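Local coordinates for initiator protein NS1 (Murine minute virus, PDB 4R94) that nicks viral DNA at its replication origin through its metal-dependent N-terminal nuclease domain, and unwinds DNA with its ATP-driven helicase to start and direct genome replication, at residues 42-47 / 84-89; 115-120 / 209-214; 183-188 / 196-201. All blocks are in the same frame, centred on the assembly; numbering follows the deposited sequence.

Interaction 1 of 3, residues 42-47 / 84-89; sequences IGWNSY and KKQVFI
The six-membered part of the Trp44 indole meets the aliphatic stem of Gln86 obliquely, CZ3 lying 3.7 Å from Gln86 CG, while the ring plane and the amide plane are turned 58° apart. The two side chains run past each other in opposite directions. One face of the indole is taken by its own sequence neighbour, Asn45 CB sitting 3.6 Å above the centre of the Trp44 ring. The phenol ring of Tyr47 is approached at its edge instead: Gln86 OE1 lies near its plane, and the Trp44 carbonyl oxygen is in it.

The amide of Gln86 illustrates how one side chain can read a loop backbone at a single residue. Its OE1 accepts from the backbone N of Tyr47 at 2.9 Å, with the donor in the plane of the side-chain carbonyl. Its NE2 donates to the backbone O of Tyr47, also at 2.9 Å; here the acceptor lies in the amide plane of Gln86, although NE2 stands well above the plane of the Tyr47 carbonyl. Two bonds thus fix the rotation of the amide. Gln86 reaches this position because CG leaves the helix anti to the backbone N (chi1 180°) and the chain then bends at chi2 (69°). Beside it, Ile89 CG2 packs 3.6 Å from Tyr47 O.

The loop is itself ordered: Gly43 to Ser46 form a type I beta turn, and Ser46 OG accepts from Gly43 N at 2.9 Å. Through Gln86, the loop following strand 40-42 of the nuclease domain is seated on helix 81-104. Trp44 continues edge-to-face onto Trp120 of strand 112-121, Tyr47 and Ile42 rest on Leu173 of helix 167-179, and Phe88 and Ile89 face helix 54-70.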
loop_
_atom_site.group_PDB
_atom_site.type_symbol
_atom_site.label_atom_id
_atom_site.label_comp_id
_atom_site.label_asym_id
_atom_site.label_seq_id
_atom_site.Cartn_x
_atom_site.Cartn_y
_atom_site.Cartn_z
ATOM N N ILE A 42 -19.804 5.232 -6.350
ATOM C CA ILE A 42 -18.805 4.857 -5.365
ATOM C C ILE A 42 -17.440 5.034 -6.002
ATOM O O ILE A 42 -17.000 4.189 -6.780
ATOM C CB ILE A 42 -18.999 3.404 -4.891
ATOM C CG1 ILE A 42 -20.464 3.168 -4.513
ATOM C CG2 ILE A 42 -18.072 3.093 -3.715
ATOM C CD1 ILE A 42 -20.758 1.749 -4.096
ATOM N N GLY A 43 -16.794 6.157 -5.701
ATOM C CA GLY A 43 -15.523 6.488 -6.307
ATOM C C GLY A 43 -14.372 6.015 -5.449
ATOM O O GLY A 43 -14.580 5.319 -4.442
ATOM N N TRP A 44 -13.169 6.411 -5.836
ATOM C CA TRP A 44 -11.948 5.944 -5.184
ATOM C C TRP A 44 -11.909 6.392 -3.727
ATOM O O TRP A 44 -11.321 5.710 -2.869
ATOM C CB TRP A 44 -10.719 6.446 -5.933
ATOM C CG TRP A 44 -10.294 7.835 -5.561
ATOM C CD1 TRP A 44 -10.683 9.005 -6.160
ATOM C CD2 TRP A 44 -9.379 8.202 -4.523
ATOM N NE1 TRP A 44 -10.081 10.072 -5.541
ATOM C CE2 TRP A 44 -9.270 9.607 -4.537
ATOM C CE3 TRP A 44 -8.649 7.479 -3.572
ATOM C CZ2 TRP A 44 -8.461 10.302 -3.639
ATOM C CZ3 TRP A 44 -7.845 8.167 -2.691
ATOM C CH2 TRP A 44 -7.761 9.566 -2.720
ATOM N N ASN A 45 -12.543 7.532 -3.451
ATOM C CA ASN A 45 -12.497 8.136 -2.134
ATOM C C ASN A 45 -13.848 8.080 -1.424
ATOM O O ASN A 45 -14.188 8.967 -0.654
ATOM C CB ASN A 45 -11.996 9.584 -2.233
ATOM C CG ASN A 45 -12.836 10.441 -3.176
ATOM O OD1 ASN A 45 -13.914 10.037 -3.612
ATOM N ND2 ASN A 45 -12.352 11.646 -3.466
ATOM N N SER A 46 -14.614 7.023 -1.682
ATOM C CA SER A 46 -15.903 6.856 -1.027
ATOM C C SER A 46 -15.813 5.899 0.151
ATOM O O SER A 46 -16.785 5.225 0.470
ATOM C CB SER A 46 -16.951 6.342 -2.022
ATOM O OG SER A 46 -17.187 7.287 -3.050
ATOM N N TYR A 47 -14.653 5.862 0.804
ATOM C CA TYR A 47 -14.407 4.917 1.896
ATOM C C TYR A 47 -13.861 5.631 3.126
ATOM O O TYR A 47 -12.829 5.246 3.688
ATOM C CB TYR A 47 -13.434 3.825 1.418
ATOM C CG TYR A 47 -13.942 3.079 0.208
ATOM C CD1 TYR A 47 -14.788 1.980 0.350
ATOM C CD2 TYR A 47 -13.596 3.479 -1.077
ATOM C CE1 TYR A 47 -15.272 1.291 -0.750
ATOM C CE2 TYR A 47 -14.063 2.787 -2.193
ATOM C CZ TYR A 47 -14.903 1.694 -2.019
ATOM O OH TYR A 47 -15.375 1.000 -3.119
ATOM N N LYS A 84 -5.889 13.326 1.477
ATOM C CA LYS A 84 -5.028 12.909 2.581
ATOM C C LYS A 84 -5.764 11.994 3.553
ATOM O O LYS A 84 -5.252 10.948 3.948
ATOM C CB LYS A 84 -4.481 14.127 3.328
ATOM C CG LYS A 84 -3.360 14.851 2.576
ATOM C CD LYS A 84 -3.007 16.191 3.235
ATOM C CE LYS A 84 -2.673 16.024 4.708
ATOM N NZ LYS A 84 -2.475 17.339 5.401
ATOM N N LYS A 85 -6.967 12.389 3.944
ATOM C CA LYS A 85 -7.744 11.571 4.862
ATOM C C LYS A 85 -7.984 10.172 4.310
ATOM O O LYS A 85 -7.836 9.177 5.028
ATOM C CB LYS A 85 -9.081 12.229 5.166
ATOM C CG LYS A 85 -9.792 11.584 6.339
ATOM C CD LYS A 85 -10.629 12.606 7.073
ATOM C CE LYS A 85 -10.870 12.193 8.517
ATOM N NZ LYS A 85 -9.680 12.380 9.394
ATOM N N GLN A 86 -8.359 10.091 3.041
ATOM C CA GLN A 86 -8.656 8.780 2.478
ATOM C C GLN A 86 -7.397 7.930 2.392
ATOM O O GLN A 86 -7.453 6.711 2.637
ATOM C CB GLN A 86 -9.324 8.911 1.111
ATOM C CG GLN A 86 -9.661 7.561 0.456
ATOM C CD GLN A 86 -10.779 6.827 1.181
ATOM O OE1 GLN A 86 -11.951 6.980 0.836
ATOM N NE2 GLN A 86 -10.420 6.027 2.197
ATOM N N VAL A 87 -6.269 8.550 2.045
ATOM C CA VAL A 87 -5.009 7.791 1.958
ATOM C C VAL A 87 -4.614 7.260 3.346
ATOM O O VAL A 87 -4.154 6.117 3.473
ATOM C CB VAL A 87 -3.878 8.637 1.372
ATOM C CG1 VAL A 87 -2.534 7.948 1.560
ATOM C CG2 VAL A 87 -4.136 8.890 -0.116
ATOM N N PHE A 88 -4.818 8.066 4.388
ATOM C CA PHE A 88 -4.511 7.619 5.751
ATOM C C PHE A 88 -5.387 6.432 6.151
ATOM O O PHE A 88 -4.909 5.448 6.726
ATOM C CB PHE A 88 -4.705 8.745 6.772
ATOM C CG PHE A 88 -3.835 9.938 6.526
ATOM C CD1 PHE A 88 -2.665 9.819 5.783
ATOM C CD2 PHE A 88 -4.191 11.178 7.032
ATOM C CE1 PHE A 88 -1.865 10.924 5.552
ATOM C CE2 PHE A 88 -3.391 12.286 6.806
ATOM C CZ PHE A 88 -2.235 12.158 6.068
ATOM N N ILE A 89 -6.678 6.539 5.852
ATOM C CA ILE A 89 -7.588 5.433 6.077
ATOM C C ILE A 89 -7.137 4.198 5.291
ATOM O O ILE A 89 -7.070 3.124 5.849
ATOM C CB ILE A 89 -9.026 5.812 5.706
ATOM C CG1 ILE A 89 -9.549 6.833 6.734
ATOM C CG2 ILE A 89 -9.916 4.566 5.661
ATOM C CD1 ILE A 89 -10.880 7.458 6.373
#

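Interaction 2 of 3, residues 115-120 / 209-214; sequences FVQHEW and YYFLTK. With MG (magnesium ion), chain B.
A single carboxylate, that of Glu119, is shared between a magnesium ion and two nitrogen donors, one of them Lys214 from across the contact. Glu119 OE1 binds the metal at 2.1 Å, while OE2 forms a salt bridge with Lys214 NZ at 2.8 Å. The ammonium comes from the syn side, 34° out of the carboxylate plane; the anti lone pair of OE2 is used by Gln117 NE2 at 2.9 Å.

Gln117 spends its other N-H on the backbone O of Phe211 at 3.1 Å, with both acceptors close to its amide plane. Its OE1 is held by Ser230 and Arg245, fixing the whole amide. The edge of the Phe211 ring faces Glu119 OE2, in plane and 3.6 Å from CD1, and Phe115 CE2 packs 3.7 Å from Phe211 CB. The chi2 bend brings Lys214 CE over one face of the Tyr210 ring, toward its rim, and the chi4 bend turns NZ to the carboxylate.

His127 and His129 of the RCR-2 (HUH) motif complete the metal's protein ligands. The active-site Tyr210 of RCR-3 joins through water 1 on the metal, its OH 2.9 Å from water 1 O, the pairing of metal site and tyrosine characteristic of rolling-circle nickases. The ammonium of Lys214 probably offsets the negative charge of Glu119, while second-shell Gln117 orients the metal-binding carboxylate.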
loop_
_atom_site.group_PDB
_atom_site.type_symbol
_atom_site.label_atom_id
_atom_site.label_comp_id
_atom_site.label_asym_id
_atom_site.label_seq_id
_atom_site.Cartn_x
_atom_site.Cartn_y
_atom_site.Cartn_z
ATOM N N PHE A 115 7.074 -3.326 2.962
ATOM C CA PHE A 115 7.180 -1.954 2.511
ATOM C C PHE A 115 5.875 -1.600 1.838
ATOM O O PHE A 115 5.358 -2.387 1.047
ATOM C CB PHE A 115 8.352 -1.795 1.516
ATOM C CG PHE A 115 8.429 -0.438 0.862
ATOM C CD1 PHE A 115 9.058 0.627 1.499
ATOM C CD2 PHE A 115 7.889 -0.236 -0.398
ATOM C CE1 PHE A 115 9.132 1.876 0.902
ATOM C CE2 PHE A 115 7.959 1.017 -1.012
ATOM C CZ PHE A 115 8.577 2.075 -0.355
ATOM N N VAL A 116 5.357 -0.419 2.143
ATOM C CA VAL A 116 4.088 0.039 1.612
ATOM C C VAL A 116 4.284 1.396 0.945
ATOM O O VAL A 116 4.948 2.264 1.518
ATOM C CB VAL A 116 3.061 0.121 2.774
ATOM C CG1 VAL A 116 1.841 0.948 2.404
ATOM C CG2 VAL A 116 2.687 -1.295 3.234
ATOM N N GLN A 117 3.767 1.595 -0.271
ATOM C CA GLN A 117 3.837 2.919 -0.900
ATOM C C GLN A 117 2.568 3.267 -1.668
ATOM O O GLN A 117 2.172 2.574 -2.628
ATOM C CB GLN A 117 5.040 3.031 -1.845
ATOM C CG GLN A 117 5.103 4.389 -2.540
ATOM C CD GLN A 117 6.532 4.761 -2.912
ATOM O OE1 GLN A 117 7.393 4.870 -2.038
ATOM N NE2 GLN A 117 6.781 4.981 -4.199
ATOM N N HIS A 118 1.935 4.350 -1.239
ATOM C CA HIS A 118 0.739 4.862 -1.900
ATOM C C HIS A 118 1.123 5.762 -3.048
ATOM O O HIS A 118 1.951 6.658 -2.876
ATOM C CB HIS A 118 -0.131 5.661 -0.940
ATOM C CG HIS A 118 -0.643 4.856 0.212
ATOM N ND1 HIS A 118 -1.901 4.309 0.227
ATOM C CD2 HIS A 118 -0.044 4.499 1.372
ATOM C CE1 HIS A 118 -2.074 3.663 1.374
ATOM N NE2 HIS A 118 -0.958 3.754 2.074
ATOM N N GLU A 119 0.486 5.539 -4.190
ATOM C CA GLU A 119 0.780 6.266 -5.420
ATOM C C GLU A 119 -0.483 6.691 -6.171
ATOM O O GLU A 119 -1.606 6.284 -5.847
ATOM C CB GLU A 119 1.655 5.418 -6.353
ATOM C CG GLU A 119 2.993 5.011 -5.747
ATOM C CD GLU A 119 3.895 4.267 -6.719
ATOM O OE1 GLU A 119 3.401 3.727 -7.738
ATOM O OE2 GLU A 119 5.101 4.207 -6.429
ATOM N N TRP A 120 -0.279 7.517 -7.197
ATOM C CA TRP A 120 -1.375 7.964 -8.038
ATOM C C TRP A 120 -0.986 7.713 -9.473
ATOM O O TRP A 120 -0.082 8.357 -9.994
ATOM C CB TRP A 120 -1.681 9.445 -7.826
ATOM C CG TRP A 120 -2.910 9.885 -8.547
ATOM C CD1 TRP A 120 -3.004 10.312 -9.846
ATOM C CD2 TRP A 120 -4.229 9.942 -8.008
ATOM N NE1 TRP A 120 -4.310 10.626 -10.144
ATOM C CE2 TRP A 120 -5.082 10.411 -9.030
ATOM C CE3 TRP A 120 -4.772 9.639 -6.760
ATOM C CZ2 TRP A 120 -6.453 10.578 -8.838
ATOM C CZ3 TRP A 120 -6.136 9.814 -6.565
ATOM C CH2 TRP A 120 -6.960 10.280 -7.599
ATOM N N TYR A 209 15.991 1.339 -5.915
ATOM C CA TYR A 209 16.145 1.650 -7.332
ATOM C C TYR A 209 14.841 2.012 -8.030
ATOM O O TYR A 209 14.853 2.414 -9.194
ATOM C CB TYR A 209 16.784 0.467 -8.059
ATOM C CG TYR A 209 18.168 0.114 -7.582
ATOM C CD1 TYR A 209 19.115 1.109 -7.352
ATOM C CD2 TYR A 209 18.531 -1.207 -7.365
ATOM C CE1 TYR A 209 20.389 0.788 -6.913
ATOM C CE2 TYR A 209 19.807 -1.540 -6.936
ATOM C CZ TYR A 209 20.729 -0.533 -6.707
ATOM O OH TYR A 209 22.004 -0.856 -6.276
ATOM N N TYR A 210 13.704 1.859 -7.351
ATOM C CA TYR A 210 12.442 2.166 -8.007
ATOM C C TYR A 210 11.478 2.964 -7.097
ATOM O O TYR A 210 11.141 4.104 -7.417
ATOM C CB TYR A 210 11.771 0.874 -8.517
ATOM C CG TYR A 210 10.477 1.151 -9.228
ATOM C CD1 TYR A 210 10.462 1.809 -10.458
ATOM C CD2 TYR A 210 9.265 0.777 -8.667
ATOM C CE1 TYR A 210 9.272 2.091 -11.105
ATOM C CE2 TYR A 210 8.066 1.056 -9.311
ATOM C CZ TYR A 210 8.077 1.705 -10.524
ATOM O OH TYR A 210 6.879 1.978 -11.144
ATOM N N PHE A 211 11.012 2.407 -5.981
ATOM C CA PHE A 211 9.984 3.163 -5.251
ATOM C C PHE A 211 10.498 4.489 -4.689
ATOM O O PHE A 211 9.773 5.487 -4.683
ATOM C CB PHE A 211 9.362 2.311 -4.134
ATOM C CG PHE A 211 8.478 1.220 -4.658
ATOM C CD1 PHE A 211 7.336 1.536 -5.380
ATOM C CD2 PHE A 211 8.819 -0.119 -4.481
ATOM C CE1 PHE A 211 6.508 0.533 -5.899
ATOM C CE2 PHE A 211 8.007 -1.131 -4.986
ATOM C CZ PHE A 211 6.859 -0.809 -5.712
ATOM N N LEU A 212 11.751 4.522 -4.252
ATOM C CA LEU A 212 12.328 5.760 -3.736
ATOM C C LEU A 212 12.693 6.779 -4.836
ATOM O O LEU A 212 13.115 7.897 -4.536
ATOM C CB LEU A 212 13.566 5.449 -2.876
ATOM C CG LEU A 212 13.311 4.694 -1.568
ATOM C CD1 LEU A 212 14.562 4.656 -0.677
ATOM C CD2 LEU A 212 12.107 5.292 -0.815
ATOM N N THR A 213 12.525 6.412 -6.103
ATOM C CA THR A 213 12.796 7.366 -7.179
ATOM C C THR A 213 11.600 8.232 -7.546
ATOM O O THR A 213 11.743 9.168 -8.344
ATOM C CB THR A 213 13.267 6.669 -8.484
ATOM O OG1 THR A 213 12.173 5.973 -9.099
ATOM C CG2 THR A 213 14.409 5.710 -8.215
ATOM N N LYS A 214 10.422 7.934 -6.993
ATOM C CA LYS A 214 9.206 8.638 -7.387
ATOM C C LYS A 214 9.177 10.082 -6.883
ATOM O O LYS A 214 9.842 10.428 -5.898
ATOM C CB LYS A 214 7.948 7.897 -6.879
ATOM C CG LYS A 214 7.845 6.418 -7.283
ATOM C CD LYS A 214 7.822 6.226 -8.797
ATOM C CE LYS A 214 7.634 4.743 -9.162
ATOM N NZ LYS A 214 6.229 4.245 -8.964
HETATM MG MG MG B . 2.431 2.402 -9.003
HETATM O O HOH W 1 4.227 1.949 -9.885
HETATM O O HOH W 2 1.630 1.082 -10.445
HETATM O O HOH W 3 2.206 4.165 -10.204
#

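Interaction 3 of 3, residues 183-188 / 196-201; sequences VTLLTY and DYTKCV
Tyr188 and Lys199 cross at about a right angle, the extended lysine chain passing over one face of the phenol ring. The approach is a CH-pi contact: Lys199 CG lies 3.8 Å from the centroid of the Tyr188 ring, only 15° off the ring normal. With CG anti to the backbone N (chi1 -178°) and every later torsion near trans, the methylenes run straight across the ring, CB near CD1 and CD near CD2. The edge of the same ring meets backbone oxygens, Tyr188 CE1 coming within 3.3 Å of Thr198 O, and Tyr197 CB touches CD1.

Leu186 reaches toward Val201, the last residue of 196-201. It crosses Val201 at about a right angle, its CD2 resting 3.6 Å from Val201 CG1, and crosses Lys199 obliquely. Leu185 sets CD2 against Thr198 OG1 at 3.5 Å, again nearly perpendicular, whereas Thr187 lays CB and CG2 against the Tyr197 carbonyl oxygen.

The backbones themselves join only briefly. Lys199 N donates to Leu186 O at 3.0 Å and Tyr188 N to Tyr197 O at 3.0 Å; together they flank Thr187 and Thr198, a non-hydrogen-bonded antiparallel pair forming a single bridge. The directions of the touching parts differ by 100°, in keeping with so short a pairing. Three waters extend it, one of them joining Leu186 O to Lys199 O and another Tyr188 O to Tyr197 N.

Both segments continue into pairing with strand 24-31, through Thr184 and Leu186 on one side of the excursion and Val201 on the other. The arrangement is that of a single antiparallel bridge closing the base of a short loop that leaves the central antiparallel sheet of the nuclease domain; between its two sides lie residues 191-195, which bind the replication origin.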
loop_
_atom_site.group_PDB
_atom_site.type_symbol
_atom_site.label_atom_id
_atom_site.label_comp_id
_atom_site.label_asym_id
_atom_site.label_seq_id
_atom_site.Cartn_x
_atom_site.Cartn_y
_atom_site.Cartn_z
ATOM N N VAL A 183 -7.078 -6.692 -5.234
ATOM C CA VAL A 183 -5.686 -6.900 -4.856
ATOM C C VAL A 183 -5.030 -7.702 -5.958
ATOM O O VAL A 183 -5.494 -8.803 -6.260
ATOM C CB VAL A 183 -5.511 -7.661 -3.537
ATOM C CG1 VAL A 183 -4.036 -7.833 -3.246
ATOM C CG2 VAL A 183 -6.206 -6.918 -2.373
ATOM N N THR A 184 -3.970 -7.164 -6.563
ATOM C CA THR A 184 -3.255 -7.898 -7.608
ATOM C C THR A 184 -1.921 -8.427 -7.078
ATOM O O THR A 184 -1.361 -7.882 -6.127
ATOM C CB THR A 184 -3.000 -7.028 -8.853
ATOM O OG1 THR A 184 -2.144 -5.926 -8.528
ATOM C CG2 THR A 184 -4.299 -6.505 -9.431
ATOM N N LEU A 185 -1.422 -9.481 -7.724
ATOM C CA LEU A 185 -0.144 -10.106 -7.401
ATOM C C LEU A 185 0.746 -10.090 -8.643
ATOM O O LEU A 185 0.292 -10.452 -9.727
ATOM C CB LEU A 185 -0.370 -11.541 -6.922
ATOM C CG LEU A 185 0.850 -12.457 -6.850
ATOM C CD1 LEU A 185 1.733 -12.105 -5.661
ATOM C CD2 LEU A 185 0.376 -13.912 -6.813
ATOM N N LEU A 186 1.992 -9.670 -8.488
ATOM C CA LEU A 186 2.927 -9.646 -9.618
ATOM C C LEU A 186 3.222 -11.066 -10.084
ATOM O O LEU A 186 3.581 -11.928 -9.280
ATOM C CB LEU A 186 4.234 -8.950 -9.245
ATOM C CG LEU A 186 5.188 -8.801 -10.441
ATOM C CD1 LEU A 186 4.620 -7.790 -11.424
ATOM C CD2 LEU A 186 6.580 -8.389 -9.978
ATOM N N THR A 187 3.086 -11.291 -11.389
ATOM C CA THR A 187 3.406 -12.590 -11.974
ATOM C C THR A 187 4.332 -12.359 -13.152
ATOM O O THR A 187 4.485 -11.236 -13.604
ATOM C CB THR A 187 2.155 -13.344 -12.465
ATOM O OG1 THR A 187 1.424 -12.520 -13.386
ATOM C CG2 THR A 187 1.253 -13.723 -11.298
ATOM N N TYR A 188 4.955 -13.421 -13.639
ATOM C CA TYR A 188 5.639 -13.306 -14.915
ATOM C C TYR A 188 4.628 -13.086 -16.045
ATOM O O TYR A 188 3.495 -13.577 -15.981
ATOM C CB TYR A 188 6.482 -14.551 -15.181
ATOM C CG TYR A 188 7.603 -14.706 -14.196
ATOM C CD1 TYR A 188 7.403 -15.372 -12.986
ATOM C CD2 TYR A 188 8.855 -14.159 -14.450
ATOM C CE1 TYR A 188 8.422 -15.504 -12.071
ATOM C CE2 TYR A 188 9.879 -14.283 -13.539
ATOM C CZ TYR A 188 9.659 -14.965 -12.361
ATOM O OH TYR A 188 10.678 -15.088 -11.460
ATOM N N ASP A 196 -0.042 -18.839 -14.825
ATOM C CA ASP A 196 0.704 -17.692 -14.330
ATOM C C ASP A 196 1.565 -18.136 -13.153
ATOM O O ASP A 196 1.136 -18.936 -12.320
ATOM C CB ASP A 196 -0.238 -16.560 -13.924
ATOM C CG ASP A 196 -1.293 -17.018 -12.953
ATOM O OD1 ASP A 196 -2.346 -17.513 -13.408
ATOM O OD2 ASP A 196 -1.061 -16.898 -11.733
ATOM N N TYR A 197 2.795 -17.643 -13.111
ATOM C CA TYR A 197 3.716 -17.963 -12.035
ATOM C C TYR A 197 3.977 -16.718 -11.219
ATOM O O TYR A 197 4.229 -15.660 -11.778
ATOM C CB TYR A 197 5.041 -18.493 -12.582
ATOM C CG TYR A 197 4.947 -19.831 -13.271
ATOM C CD1 TYR A 197 4.920 -21.007 -12.533
ATOM C CD2 TYR A 197 4.911 -19.920 -14.661
ATOM C CE1 TYR A 197 4.854 -22.234 -13.156
ATOM C CE2 TYR A 197 4.838 -21.148 -15.296
ATOM C CZ TYR A 197 4.814 -22.300 -14.540
ATOM O OH TYR A 197 4.746 -23.533 -15.155
ATOM N N THR A 198 3.901 -16.847 -9.904
ATOM C CA THR A 198 4.209 -15.738 -9.010
ATOM C C THR A 198 5.623 -15.237 -9.251
ATOM O O THR A 198 6.554 -16.049 -9.346
ATOM C CB THR A 198 4.056 -16.169 -7.562
ATOM O OG1 THR A 198 2.688 -16.539 -7.347
ATOM C CG2 THR A 198 4.459 -15.038 -6.605
ATOM N N LYS A 199 5.780 -13.917 -9.367
ATOM C CA LYS A 199 7.103 -13.313 -9.581
ATOM C C LYS A 199 7.549 -12.567 -8.326
ATOM O O LYS A 199 7.109 -11.443 -8.074
ATOM C CB LYS A 199 7.078 -12.357 -10.780
ATOM C CG LYS A 199 8.439 -11.706 -11.117
ATOM C CD LYS A 199 8.352 -10.920 -12.409
ATOM C CE LYS A 199 9.659 -10.182 -12.685
ATOM N NZ LYS A 199 9.482 -9.205 -13.784
ATOM N N CYS A 200 8.418 -13.184 -7.541
ATOM C CA CYS A 200 8.957 -12.506 -6.379
ATOM C C CYS A 200 9.926 -11.427 -6.843
ATOM O O CYS A 200 10.522 -11.518 -7.932
ATOM C CB CYS A 200 9.627 -13.497 -5.436
ATOM S SG CYS A 200 8.450 -14.681 -4.727
ATOM N N VAL A 201 10.054 -10.380 -6.041
ATOM C CA VAL A 201 11.001 -9.328 -6.353
ATOM C C VAL A 201 12.014 -9.233 -5.235
ATOM O O VAL A 201 11.840 -9.847 -4.177
ATOM C CB VAL A 201 10.310 -7.971 -6.569
ATOM C CG1 VAL A 201 9.293 -8.070 -7.699
ATOM C CG2 VAL A 201 9.631 -7.501 -5.291
HETATM O O HOH W 4 4.822 -11.245 -6.423
HETATM O O HOH W 5 3.388 -16.120 -15.358
HETATM O O HOH W 6 9.822 -15.506 -8.634
#

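How the interactions relate
From the N terminus, interaction 1 comes first: residues 42-47 meet 84-89, closing a loop that contains helix 54-70. It is complete before interaction 2 opens, yet the two touch, since helix 81-104 leads on to strand 112-121 and Val87 O packs near His118 CE1. Interaction 2 closes the longest span, joining that strand to the end of helix 203-211. Interaction 3 lies wholly within this span, where 183-188 and 196-201 close a short loop; no two contacts cross. Interactions 2 and 3 reach the same central sheet without touching, their nearest atoms about 7 Å apart, whereas interactions 1 and 3 lie on opposite sides of the chain's centre.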